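Local structure of transcriptional regulator (Streptococcus dysgalactiae, 5W4N) at residues K3-T8 and S34-G39; L23-L28 and S45-N50; K16-S21 and D53-T58; K7-L12 and D60-T65. The protein acts as a receptor for short hydrophobic peptide (SHP) pheromones in quorum sensing and probably binds DNA through its helix-turn-helix domain to regulate transcription. The protein carries 1 engineered substitution. All coordinates share one frame; numbering follows the deposited sequence.

Contact 1: residues K3-T8 and S34-G39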
loop_
_atom_site.group_PDB
_atom_site.type_symbol
_atom_site.label_atom_id
_atom_site.label_comp_id
_atom_site.label_asym_id
_atom_site.label_seq_id
_atom_site.Cartn_x
_atom_site.Cartn_y
_atom_site.Cartn_z
ATOM N N LYS A 3 -12.698 16.928 17.533
ATOM C CA LYS A 3 -13.771 16.089 18.057
ATOM C C LYS A 3 -13.926 14.825 17.221
ATOM O O LYS A 3 -14.186 13.742 17.758
ATOM C CB LYS A 3 -15.077 16.884 18.098
ATOM C CG LYS A 3 -16.346 16.047 18.065
ATOM C CD LYS A 3 -16.564 15.307 19.377
ATOM C CE LYS A 3 -17.966 14.728 19.441
ATOM N NZ LYS A 3 -18.158 13.767 20.561
ATOM N N GLU A 4 -13.757 14.939 15.902
ATOM C CA GLU A 4 -13.796 13.760 15.045
ATOM C C GLU A 4 -12.607 12.845 15.303
ATOM O O GLU A 4 -12.706 11.628 15.109
ATOM C CB GLU A 4 -13.836 14.183 13.575
ATOM C CG GLU A 4 -14.753 13.332 12.717
ATOM C CD GLU A 4 -16.209 13.717 12.862
ATOM O OE1 GLU A 4 -16.596 14.792 12.359
ATOM O OE2 GLU A 4 -16.967 12.943 13.483
ATOM N N LEU A 5 -11.480 13.408 15.739
ATOM C CA LEU A 5 -10.322 12.588 16.078
ATOM C C LEU A 5 -10.627 11.679 17.263
ATOM O O LEU A 5 -10.300 10.487 17.247
ATOM C CB LEU A 5 -9.118 13.483 16.375
ATOM C CG LEU A 5 -7.829 12.770 16.781
ATOM C CD1 LEU A 5 -7.332 11.887 15.651
ATOM C CD2 LEU A 5 -6.766 13.780 17.188
ATOM N N GLY A 6 -11.260 12.229 18.301
ATOM C CA GLY A 6 -11.656 11.404 19.430
ATOM C C GLY A 6 -12.650 10.325 19.044
ATOM O O GLY A 6 -12.593 9.203 19.556
ATOM N N LYS A 7 -13.572 10.646 18.132
ATOM C CA LYS A 7 -14.527 9.646 17.660
ATOM C C LYS A 7 -13.823 8.519 16.917
ATOM O O LYS A 7 -14.213 7.350 17.032
ATOM C CB LYS A 7 -15.577 10.291 16.755
ATOM C CG LYS A 7 -16.644 11.099 17.471
ATOM C CD LYS A 7 -17.760 11.461 16.503
ATOM C CE LYS A 7 -18.865 12.240 17.185
ATOM N NZ LYS A 7 -19.372 11.540 18.395
ATOM N N THR A 8 -12.794 8.852 16.135
ATOM C CA THR A 8 -12.067 7.824 15.397
ATOM C C THR A 8 -11.361 6.863 16.345
ATOM O O THR A 8 -11.403 5.643 16.145
ATOM C CB THR A 8 -11.064 8.470 14.440
ATOM O OG1 THR A 8 -11.768 9.110 13.367
ATOM C CG2 THR A 8 -10.111 7.424 13.866
ATOM N N SER A 34 -10.932 8.735 28.048
ATOM C CA SER A 34 -12.372 8.912 27.902
ATOM C C SER A 34 -12.706 10.314 27.406
ATOM O O SER A 34 -13.430 10.478 26.417
ATOM C CB SER A 34 -13.068 8.630 29.235
ATOM O OG SER A 34 -14.415 9.071 29.212
ATOM N N ARG A 35 -12.180 11.340 28.081
ATOM C CA ARG A 35 -12.460 12.715 27.681
ATOM C C ARG A 35 -11.968 13.006 26.270
ATOM O O ARG A 35 -12.597 13.781 25.541
ATOM C CB ARG A 35 -11.827 13.688 28.676
ATOM C CG ARG A 35 -12.658 13.922 29.929
ATOM C CD ARG A 35 -11.999 14.933 30.855
ATOM N NE ARG A 35 -11.255 14.282 31.929
ATOM C CZ ARG A 35 -9.929 14.221 31.992
ATOM N NH1 ARG A 35 -9.189 14.775 31.041
ATOM N NH2 ARG A 35 -9.340 13.607 33.010
ATOM N N PHE A 36 -10.850 12.397 25.865
ATOM C CA PHE A 36 -10.350 12.592 24.507
ATOM C C PHE A 36 -11.296 11.979 23.481
ATOM O O PHE A 36 -11.648 12.621 22.484
ATOM C CB PHE A 36 -8.948 11.995 24.374
ATOM C CG PHE A 36 -8.453 11.917 22.958
ATOM C CD1 PHE A 36 -7.973 13.046 22.315
ATOM C CD2 PHE A 36 -8.470 10.714 22.267
ATOM C CE1 PHE A 36 -7.517 12.978 21.011
ATOM C CE2 PHE A 36 -8.016 10.641 20.961
ATOM C CZ PHE A 36 -7.540 11.775 20.334
ATOM N N GLU A 37 -11.718 10.731 23.710
ATOM C CA GLU A 37 -12.665 10.091 22.804
ATOM C C GLU A 37 -13.972 10.868 22.724
ATOM O O GLU A 37 -14.607 10.910 21.664
ATOM C CB GLU A 37 -12.928 8.652 23.249
ATOM C CG GLU A 37 -11.727 7.730 23.114
ATOM C CD GLU A 37 -12.028 6.311 23.553
ATOM O OE1 GLU A 37 -13.111 6.079 24.134
ATOM O OE2 GLU A 37 -11.181 5.424 23.320
ATOM N N ARG A 38 -14.383 11.493 23.826
ATOM C CA ARG A 38 -15.586 12.313 23.853
ATOM C C ARG A 38 -15.359 13.717 23.307
ATOM O O ARG A 38 -16.318 14.489 23.215
ATOM C CB ARG A 38 -16.126 12.394 25.284
ATOM C CG ARG A 38 -16.522 11.044 25.868
ATOM C CD ARG A 38 -16.547 11.078 27.390
ATOM N NE ARG A 38 -17.352 12.182 27.900
ATOM C CZ ARG A 38 -18.671 12.131 28.055
ATOM N NH1 ARG A 38 -19.332 11.025 27.744
ATOM N NH2 ARG A 38 -19.327 13.184 28.523
ATOM N N GLY A 39 -14.125 14.066 22.947
ATOM C CA GLY A 39 -13.846 15.395 22.442
ATOM C C GLY A 39 -13.842 16.481 23.490
ATOM O O GLY A 39 -14.047 17.652 23.157
#

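Contact 2: residues L23-L28 and S45-N50. Engineered in segment 45-50: S45 (natural residue Cys).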
loop_
_atom_site.group_PDB
_atom_site.type_symbol
_atom_site.label_atom_id
_atom_site.label_comp_id
_atom_site.label_asym_id
_atom_site.label_seq_id
_atom_site.Cartn_x
_atom_site.Cartn_y
_atom_site.Cartn_z
ATOM N N LEU A 23 -5.192 0.518 28.119
ATOM C CA LEU A 23 -4.424 1.493 27.355
ATOM C C LEU A 23 -3.752 2.529 28.243
ATOM O O LEU A 23 -2.745 3.117 27.835
ATOM C CB LEU A 23 -5.325 2.206 26.345
ATOM C CG LEU A 23 -5.899 1.371 25.201
ATOM C CD1 LEU A 23 -6.831 2.220 24.351
ATOM C CD2 LEU A 23 -4.785 0.780 24.353
ATOM N N ALA A 24 -4.282 2.762 29.441
ATOM C CA ALA A 24 -3.725 3.774 30.325
ATOM C C ALA A 24 -2.396 3.309 30.909
ATOM O O ALA A 24 -2.194 2.122 31.177
ATOM C CB ALA A 24 -4.710 4.094 31.450
ATOM N N ASP A 25 -1.483 4.258 31.094
ATOM C CA ASP A 25 -0.227 4.018 31.789
ATOM C C ASP A 25 0.064 5.245 32.645
ATOM O O ASP A 25 -0.807 6.095 32.856
ATOM C CB ASP A 25 0.902 3.695 30.798
ATOM C CG ASP A 25 0.999 4.701 29.663
ATOM O OD1 ASP A 25 0.444 5.813 29.787
ATOM O OD2 ASP A 25 1.631 4.373 28.638
ATOM N N GLU A 26 1.298 5.350 33.136
ATOM C CA GLU A 26 1.662 6.524 33.921
ATOM C C GLU A 26 1.814 7.775 33.066
ATOM O O GLU A 26 2.007 8.862 33.621
ATOM C CB GLU A 26 2.949 6.260 34.705
ATOM C CG GLU A 26 4.186 6.049 33.852
ATOM C CD GLU A 26 5.438 5.878 34.691
ATOM O OE1 GLU A 26 5.308 5.589 35.900
ATOM O OE2 GLU A 26 6.551 6.032 34.146
ATOM N N HIS A 27 1.723 7.652 31.741
ATOM C CA HIS A 27 1.745 8.808 30.854
ATOM C C HIS A 27 0.361 9.383 30.588
ATOM O O HIS A 27 0.253 10.567 30.248
ATOM C CB HIS A 27 2.389 8.437 29.513
ATOM C CG HIS A 27 3.885 8.489 29.523
ATOM N ND1 HIS A 27 4.667 7.365 29.674
ATOM C CD2 HIS A 27 4.742 9.529 29.395
ATOM C CE1 HIS A 27 5.942 7.710 29.640
ATOM N NE2 HIS A 27 6.015 9.018 29.472
ATOM N N LEU A 28 -0.694 8.584 30.739
ATOM C CA LEU A 28 -2.034 9.011 30.342
ATOM C C LEU A 28 -3.052 8.195 31.125
ATOM O O LEU A 28 -3.082 6.966 31.006
ATOM C CB LEU A 28 -2.216 8.832 28.833
ATOM C CG LEU A 28 -3.568 9.081 28.166
ATOM C CD1 LEU A 28 -3.923 10.556 28.211
ATOM C CD2 LEU A 28 -3.520 8.592 26.726
ATOM N N SER A 45 0.660 14.491 20.779
ATOM C CA SER A 45 0.809 13.707 19.556
ATOM C C SER A 45 1.466 12.361 19.836
ATOM O O SER A 45 1.070 11.339 19.264
ATOM C CB SER A 45 1.611 14.498 18.524
ATOM O OG SER A 45 2.880 14.863 19.036
ATOM N N SER A 46 2.468 12.337 20.717
ATOM C CA SER A 46 3.109 11.072 21.060
ATOM C C SER A 46 2.155 10.145 21.804
ATOM O O SER A 46 2.275 8.920 21.695
ATOM C CB SER A 46 4.368 11.322 21.890
ATOM O OG SER A 46 4.039 11.776 23.191
ATOM N N ARG A 47 1.209 10.703 22.565
ATOM C CA ARG A 47 0.205 9.868 23.219
ATOM C C ARG A 47 -0.716 9.213 22.197
ATOM O O ARG A 47 -1.085 8.041 22.349
ATOM C CB ARG A 47 -0.606 10.695 24.218
ATOM C CG ARG A 47 0.148 11.074 25.484
ATOM C CD ARG A 47 0.890 9.885 26.076
ATOM N NE ARG A 47 2.315 9.927 25.763
ATOM C CZ ARG A 47 3.127 8.877 25.830
ATOM N NH1 ARG A 47 2.656 7.695 26.203
ATOM N NH2 ARG A 47 4.410 9.010 25.525
ATOM N N LEU A 48 -1.103 9.952 21.156
ATOM C CA LEU A 48 -1.933 9.376 20.102
ATOM C C LEU A 48 -1.204 8.239 19.397
ATOM O O LEU A 48 -1.770 7.160 19.185
ATOM C CB LEU A 48 -2.334 10.455 19.096
ATOM C CG LEU A 48 -2.995 9.912 17.827
ATOM C CD1 LEU A 48 -4.317 9.247 18.165
ATOM C CD2 LEU A 48 -3.185 11.003 16.784
ATOM N N LEU A 49 0.056 8.468 19.021
ATOM C CA LEU A 49 0.831 7.432 18.347
ATOM C C LEU A 49 0.982 6.198 19.227
ATOM O O LEU A 49 0.870 5.065 18.745
ATOM C CB LEU A 49 2.203 7.980 17.954
ATOM C CG LEU A 49 2.190 9.161 16.984
ATOM C CD1 LEU A 49 3.607 9.656 16.715
ATOM C CD2 LEU A 49 1.492 8.776 15.687
ATOM N N ASN A 50 1.229 6.399 20.523
ATOM C CA ASN A 50 1.353 5.267 21.436
ATOM C C ASN A 50 0.033 4.517 21.571
ATOM O O ASN A 50 0.019 3.286 21.693
ATOM C CB ASN A 50 1.844 5.752 22.800
ATOM C CG ASN A 50 2.045 4.619 23.785
ATOM O OD1 ASN A 50 1.328 4.513 24.778
ATOM N ND2 ASN A 50 3.021 3.761 23.512
#

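Contact 3: residues K16-S21 and D53-T58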
loop_
_atom_site.group_PDB
_atom_site.type_symbol
_atom_site.label_atom_id
_atom_site.label_comp_id
_atom_site.label_asym_id
_atom_site.label_seq_id
_atom_site.Cartn_x
_atom_site.Cartn_y
_atom_site.Cartn_z
ATOM N N LYS A 16 -11.315 -3.151 18.303
ATOM C CA LYS A 16 -10.293 -4.045 18.827
ATOM C C LYS A 16 -10.671 -4.642 20.176
ATOM O O LYS A 16 -9.891 -5.425 20.730
ATOM C CB LYS A 16 -8.957 -3.303 18.935
ATOM C CG LYS A 16 -8.278 -3.060 17.594
ATOM C CD LYS A 16 -7.551 -4.304 17.117
ATOM C CE LYS A 16 -6.684 -4.023 15.897
ATOM N NZ LYS A 16 -7.470 -3.945 14.633
ATOM N N GLN A 17 -11.848 -4.295 20.710
ATOM C CA GLN A 17 -12.360 -4.857 21.963
ATOM C C GLN A 17 -11.386 -4.636 23.118
ATOM O O GLN A 17 -11.124 -5.537 23.918
ATOM C CB GLN A 17 -12.695 -6.343 21.806
ATOM C CG GLN A 17 -13.301 -6.703 20.457
ATOM C CD GLN A 17 -13.908 -8.090 20.440
ATOM O OE1 GLN A 17 -13.622 -8.896 19.555
ATOM N NE2 GLN A 17 -14.758 -8.373 21.419
ATOM N N VAL A 18 -10.852 -3.422 23.214
ATOM C CA VAL A 18 -9.869 -3.058 24.228
ATOM C C VAL A 18 -10.510 -2.079 25.201
ATOM O O VAL A 18 -11.248 -1.175 24.793
ATOM C CB VAL A 18 -8.607 -2.456 23.579
ATOM C CG1 VAL A 18 -7.595 -2.059 24.637
ATOM C CG2 VAL A 18 -7.994 -3.442 22.599
ATOM N N SER A 19 -10.238 -2.267 26.489
ATOM C CA SER A 19 -10.710 -1.356 27.520
ATOM C C SER A 19 -9.722 -0.207 27.708
ATOM O O SER A 19 -8.553 -0.292 27.324
ATOM C CB SER A 19 -10.917 -2.095 28.843
ATOM O OG SER A 19 -9.698 -2.641 29.316
ATOM N N ILE A 20 -10.209 0.876 28.315
ATOM C CA ILE A 20 -9.384 2.074 28.430
ATOM C C ILE A 20 -8.328 1.927 29.523
ATOM O O ILE A 20 -7.255 2.534 29.433
ATOM C CB ILE A 20 -10.261 3.315 28.666
ATOM C CG1 ILE A 20 -11.159 3.116 29.889
ATOM C CG2 ILE A 20 -11.096 3.626 27.431
ATOM C CD1 ILE A 20 -11.887 4.370 30.302
ATOM N N SER A 21 -8.601 1.133 30.563
ATOM C CA SER A 21 -7.612 0.954 31.621
ATOM C C SER A 21 -6.396 0.179 31.129
ATOM O O SER A 21 -5.286 0.389 31.630
ATOM C CB SER A 21 -8.239 0.246 32.822
ATOM O OG SER A 21 -8.593 -1.088 32.500
ATOM N N ASP A 53 -0.434 2.264 18.491
ATOM C CA ASP A 53 0.455 1.111 18.573
ATOM C C ASP A 53 -0.058 0.103 19.600
ATOM O O ASP A 53 -0.066 -1.107 19.351
ATOM C CB ASP A 53 1.873 1.575 18.917
ATOM C CG ASP A 53 2.838 0.416 19.127
ATOM O OD1 ASP A 53 3.835 0.592 19.863
ATOM O OD2 ASP A 53 2.608 -0.668 18.551
ATOM N N LYS A 54 -0.501 0.588 20.764
ATOM C CA LYS A 54 -1.077 -0.297 21.774
ATOM C C LYS A 54 -2.303 -1.027 21.245
ATOM O O LYS A 54 -2.552 -2.175 21.625
ATOM C CB LYS A 54 -1.446 0.496 23.029
ATOM C CG LYS A 54 -0.311 0.650 24.029
ATOM C CD LYS A 54 -0.494 1.889 24.891
ATOM C CE LYS A 54 0.331 1.809 26.170
ATOM N NZ LYS A 54 -0.399 1.138 27.283
ATOM N N LEU A 55 -3.077 -0.381 20.374
ATOM C CA LEU A 55 -4.244 -1.002 19.765
ATOM C C LEU A 55 -3.889 -1.905 18.593
ATOM O O LEU A 55 -4.789 -2.541 18.037
ATOM C CB LEU A 55 -5.227 0.077 19.304
ATOM C CG LEU A 55 -5.982 0.843 20.391
ATOM C CD1 LEU A 55 -6.768 1.990 19.781
ATOM C CD2 LEU A 55 -6.903 -0.092 21.162
ATOM N N ASN A 56 -2.610 -1.973 18.212
ATOM C CA ASN A 56 -2.163 -2.749 17.053
ATOM C C ASN A 56 -2.853 -2.278 15.775
ATOM O O ASN A 56 -3.268 -3.079 14.934
ATOM C CB ASN A 56 -2.370 -4.250 17.271
ATOM C CG ASN A 56 -1.562 -4.782 18.436
ATOM O OD1 ASN A 56 -0.331 -4.779 18.403
ATOM N ND2 ASN A 56 -2.249 -5.234 19.478
ATOM N N ILE A 57 -2.979 -0.963 15.634
ATOM C CA ILE A 57 -3.527 -0.331 14.441
ATOM C C ILE A 57 -2.381 0.376 13.732
ATOM O O ILE A 57 -1.733 1.255 14.313
ATOM C CB ILE A 57 -4.652 0.652 14.795
ATOM C CG1 ILE A 57 -5.888 -0.113 15.266
ATOM C CG2 ILE A 57 -4.974 1.551 13.609
ATOM C CD1 ILE A 57 -6.839 0.724 16.065
ATOM N N THR A 58 -2.120 -0.012 12.486
ATOM C CA THR A 58 -1.048 0.622 11.734
ATOM C C THR A 58 -1.409 2.067 11.411
ATOM O O THR A 58 -2.585 2.435 11.320
ATOM C CB THR A 58 -0.757 -0.147 10.443
ATOM O OG1 THR A 58 -1.823 0.055 9.506
ATOM C CG2 THR A 58 -0.610 -1.632 10.725
HETATM O O HOH W 1 -4.838 -3.666 12.810
#

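Contact 4: residues K7-L12 and D60-T65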
loop_
_atom_site.group_PDB
_atom_site.type_symbol
_atom_site.label_atom_id
_atom_site.label_comp_id
_atom_site.label_asym_id
_atom_site.label_seq_id
_atom_site.Cartn_x
_atom_site.Cartn_y
_atom_site.Cartn_z
ATOM N N LYS A 7 -13.572 10.646 18.132
ATOM C CA LYS A 7 -14.527 9.646 17.660
ATOM C C LYS A 7 -13.823 8.519 16.917
ATOM O O LYS A 7 -14.213 7.350 17.032
ATOM C CB LYS A 7 -15.577 10.291 16.755
ATOM C CG LYS A 7 -16.644 11.099 17.471
ATOM C CD LYS A 7 -17.760 11.461 16.503
ATOM C CE LYS A 7 -18.865 12.240 17.185
ATOM N NZ LYS A 7 -19.372 11.540 18.395
ATOM N N THR A 8 -12.794 8.852 16.135
ATOM C CA THR A 8 -12.067 7.824 15.397
ATOM C C THR A 8 -11.361 6.863 16.345
ATOM O O THR A 8 -11.403 5.643 16.145
ATOM C CB THR A 8 -11.064 8.470 14.440
ATOM O OG1 THR A 8 -11.768 9.110 13.367
ATOM C CG2 THR A 8 -10.111 7.424 13.866
ATOM N N LEU A 9 -10.723 7.391 17.391
ATOM C CA LEU A 9 -9.983 6.528 18.305
ATOM C C LEU A 9 -10.915 5.624 19.101
ATOM O O LEU A 9 -10.559 4.479 19.410
ATOM C CB LEU A 9 -9.117 7.367 19.242
ATOM C CG LEU A 9 -7.633 7.351 18.879
ATOM C CD1 LEU A 9 -7.028 5.992 19.197
ATOM C CD2 LEU A 9 -7.446 7.692 17.409
ATOM N N ARG A 10 -12.109 6.112 19.446
ATOM C CA ARG A 10 -13.034 5.281 20.211
ATOM C C ARG A 10 -13.523 4.099 19.380
ATOM O O ARG A 10 -13.514 2.954 19.848
ATOM C CB ARG A 10 -14.218 6.108 20.714
ATOM C CG ARG A 10 -15.294 5.251 21.385
ATOM C CD ARG A 10 -16.331 6.080 22.125
ATOM N NE ARG A 10 -15.855 6.515 23.436
ATOM C CZ ARG A 10 -16.631 7.066 24.362
ATOM N NH1 ARG A 10 -17.924 7.244 24.122
ATOM N NH2 ARG A 10 -16.119 7.438 25.527
ATOM N N ARG A 11 -13.949 4.352 18.139
ATOM C CA ARG A 11 -14.413 3.253 17.297
ATOM C C ARG A 11 -13.277 2.301 16.949
ATOM O O ARG A 11 -13.507 1.096 16.793
ATOM C CB ARG A 11 -15.081 3.795 16.029
ATOM C CG ARG A 11 -14.144 4.380 14.984
ATOM C CD ARG A 11 -14.875 4.584 13.661
ATOM N NE ARG A 11 -13.987 5.026 12.587
ATOM C CZ ARG A 11 -13.822 6.296 12.230
ATOM N NH1 ARG A 11 -12.996 6.607 11.240
ATOM N NH2 ARG A 11 -14.481 7.256 12.865
ATOM N N LEU A 12 -12.048 2.811 16.843
ATOM C CA LEU A 12 -10.904 1.931 16.635
ATOM C C LEU A 12 -10.647 1.072 17.867
ATOM O O LEU A 12 -10.398 -0.133 17.752
ATOM C CB LEU A 12 -9.668 2.754 16.281
ATOM C CG LEU A 12 -9.575 3.286 14.848
ATOM C CD1 LEU A 12 -8.376 4.214 14.699
ATOM C CD2 LEU A 12 -9.505 2.140 13.851
ATOM N N ASP A 60 -0.987 3.413 8.640
ATOM C CA ASP A 60 -1.679 3.339 7.359
ATOM C C ASP A 60 -3.175 3.117 7.556
ATOM O O ASP A 60 -3.998 3.711 6.849
ATOM C CB ASP A 60 -1.076 2.220 6.508
ATOM C CG ASP A 60 -1.717 2.114 5.139
ATOM O OD1 ASP A 60 -1.582 3.067 4.344
ATOM O OD2 ASP A 60 -2.351 1.076 4.856
ATOM N N GLU A 61 -3.548 2.263 8.512
ATOM C CA GLU A 61 -4.962 2.055 8.815
ATOM C C GLU A 61 -5.614 3.345 9.291
ATOM O O GLU A 61 -6.753 3.648 8.918
ATOM C CB GLU A 61 -5.118 0.961 9.873
ATOM C CG GLU A 61 -4.969 -0.444 9.345
ATOM C CD GLU A 61 -5.213 -1.484 10.412
ATOM O OE1 GLU A 61 -6.129 -2.312 10.235
ATOM O OE2 GLU A 61 -4.490 -1.470 11.431
ATOM N N PHE A 62 -4.900 4.122 10.112
ATOM C CA PHE A 62 -5.430 5.399 10.577
ATOM C C PHE A 62 -5.605 6.379 9.422
ATOM O O PHE A 62 -6.579 7.140 9.386
ATOM C CB PHE A 62 -4.504 5.984 11.646
ATOM C CG PHE A 62 -4.997 7.272 12.242
ATOM C CD1 PHE A 62 -5.877 7.262 13.310
ATOM C CD2 PHE A 62 -4.582 8.491 11.733
ATOM C CE1 PHE A 62 -6.334 8.444 13.860
ATOM C CE2 PHE A 62 -5.037 9.679 12.277
ATOM C CZ PHE A 62 -5.912 9.655 13.343
ATOM N N VAL A 63 -4.666 6.374 8.471
ATOM C CA VAL A 63 -4.764 7.258 7.310
ATOM C C VAL A 63 -6.029 6.957 6.516
ATOM O O VAL A 63 -6.785 7.865 6.146
ATOM C CB VAL A 63 -3.507 7.124 6.429
ATOM C CG1 VAL A 63 -3.739 7.756 5.062
ATOM C CG2 VAL A 63 -2.307 7.751 7.112
ATOM N N SER A 64 -6.283 5.674 6.247
ATOM C CA SER A 64 -7.425 5.305 5.417
ATOM C C SER A 64 -8.749 5.498 6.148
ATOM O O SER A 64 -9.773 5.763 5.508
ATOM C CB SER A 64 -7.284 3.858 4.946
ATOM O OG SER A 64 -7.328 2.961 6.041
ATOM N N THR A 65 -8.756 5.373 7.475
ATOM C CA THR A 65 -9.995 5.503 8.230
ATOM C C THR A 65 -10.263 6.923 8.711
ATOM O O THR A 65 -11.399 7.225 9.092
ATOM C CB THR A 65 -9.991 4.554 9.436
ATOM O OG1 THR A 65 -11.332 4.379 9.909
ATOM C CG2 THR A 65 -9.138 5.114 10.564
#

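Contact 1: residues K3-T8 and S34-G39
G6 and E37 bring the backbones together, CA to CA 3.8 Å, where the start of helix 3-15 meets the C-terminal end of helix 30-37 in the XRE-type helix-turn-helix domain. By its place in that fold, helix 30-37 is probably the recognition helix; it ends in a Schellman motif in which G39, at positive phi (74°), closes the last turn beside K3. Because G6 carries no side chain, the two backbones exchange CA-H...O contacts in both directions: G6 CA lies 3.3 Å from F36 O, and E37 CA 3.4 Å from G6 O. The same G6 CA sits over one face of the F36 ring, offset toward its rim, in a CH-pi contact 4.3 Å from the centroid. F36 has CG anti to its backbone N (chi1 169°), which swings the ring to the side of helix 3-15. L5 meets the ring obliquely, its CG 3.7 Å from F36 CZ, and the engineered S45 of the second subunit packs on both side chains. E37 directs its carboxylate to salt bridges with R10 and R13, which probably offset its buried charge. K3, bent at chi2 (72°), runs past G39, and its NZ gives R38 O a weak hydrogen bond of 3.3 Å.

Contact 2: residues L23-L28 and S45-N50
L28 and R47 mark the nearest backbone approach, 7.5 Å between their CA atoms, so side chains alone span the distance between the loop 23-28 and helix 45-54. The loop is the turn of the helix-turn-helix, joining helix 20-23 to helix 30-37. R47 carries the contact. Its chain bends at chi2 (-47°) and again at chi3, laying the guanidinium flat on H27, where it stacks on the imidazole with centres 4.2 Å apart and planes only 13° from parallel. R47 NH2 comes over the ring near its rim, while NH1 rests 3.4 Å from H27 CB; R47 CD, within the bend, lies 4.3 Å from L28 CB. D25 OD2 stands at the guanidinium edge, 4.2 Å from R47 NH1, too far for a salt bridge but near enough that the opposite charges probably attract. On helix 45-54, S45, engineered from the natural Cys that forms an interchain disulfide in another structure of this protein, makes backbone hydrogen bonds to the second subunit. An Asx turn braces the loop together with backbone bonds between D25 and L28: H27 N donates to D25 OD1 at 3.0 Å, reaching it from above the carboxylate plane.

Contact 3: residues K16-S21 and D53-T58
K16 reaches L55 and N56 through two bends in its chain, at chi2 (-80°) and chi4 (-78°), which lay the aliphatic part along the backbone of the facing turn rather than sending it straight out. CG, CD and CE all pass L55 O, with K16 CE 3.2 Å from that oxygen, and CE also lies 4.0 Å from I57 CG1. The final bend brings NZ to a water that it shares with the backbone: K16 NZ donates to the water at 3.2 Å, and the water donates to N56 O at 2.7 Å. The same ammonium forms a salt bridge with E144 of the second subunit, tying the helix-turn-helix domain to its partner chain. V18 crosses L55 obliquely, with both V18 CB and V18 CG2 3.8 Å from L55 CD2. Both backbones leave their helices in Schellman motifs, with Q17 and N56 at positive phi, so the contact joins two helix C-terminal ends in the helix-turn-helix fold. It thereby links the exit of helix 3-15, on the way to helix 20-23, with the exit of helix 45-54; L55 also packs on L9, R13 and L23, I57 reaches L12, and T58 N-caps helix 59-67 through E61 N.

Contact 4: residues K7-L12 and D60-T65
F62 turns its ring edge toward L9 and L12 of helix 3-15, and T8, L9 and L12 cross it at about right angles. This is the packing of the first helix of the XRE-type helix-turn-helix domain against helix 59-67; the short segments run at 121° to each other, with axes 11.5 Å apart. L9 CD2 comes to the rim 3.8 Å from F62 CE1, L12 CD1 stands near the ring plane by F62 CD1, and T8 CG2 approaches obliquely, 3.9 Å from F62 CE1. The T8 and T65 methyls meet tip to tip, CG2 to CG2 at 4.1 Å, while T8 OG1 turns to H66 ND1. Beyond them R11 and T65 reach out from opposite directions. R11 has CG between the backbone N and the carbonyl carbon (chi1 73°), then extends to NE, laying one face of its guanidinium over T8 CA. T65 OG1, anti to its own backbone N, meets R11 NH1 in a nearly straight hydrogen bond of 3.1 Å (175° at the hydrogen) within the guanidinium plane. Helix 59-67 also meets the second subunit, whose N177 bonds D60 and S64 and whose Y142 bonds E61. Within helix 59-67, E61 O takes two donors from the same face of its plane, T65 N and, at 3.0 Å, S64 OG.

How the contacts relate
From the N terminus, helix 3-15 starts two contacts in succession: contact 1 closes a loop back from helix 30-37, and contact 4, sharing K7 and T8, closes the longest loop, from helix 59-67. Inside that loop nests contact 3, joining the chain after helix 3-15 to the end of helix 45-54, and inside contact 3 nests contact 2, between the loop 23-28 and the start of helix 45-54. Contact 1 crosses contacts 2 and 3. Direct touches knit the set into one helical domain: E37 with R10 between contacts 1 and 4, L23 O with K54 NZ between 2 and 3, L48 with L9 between 2 and 4, and I57 with L12 between 3 and 4.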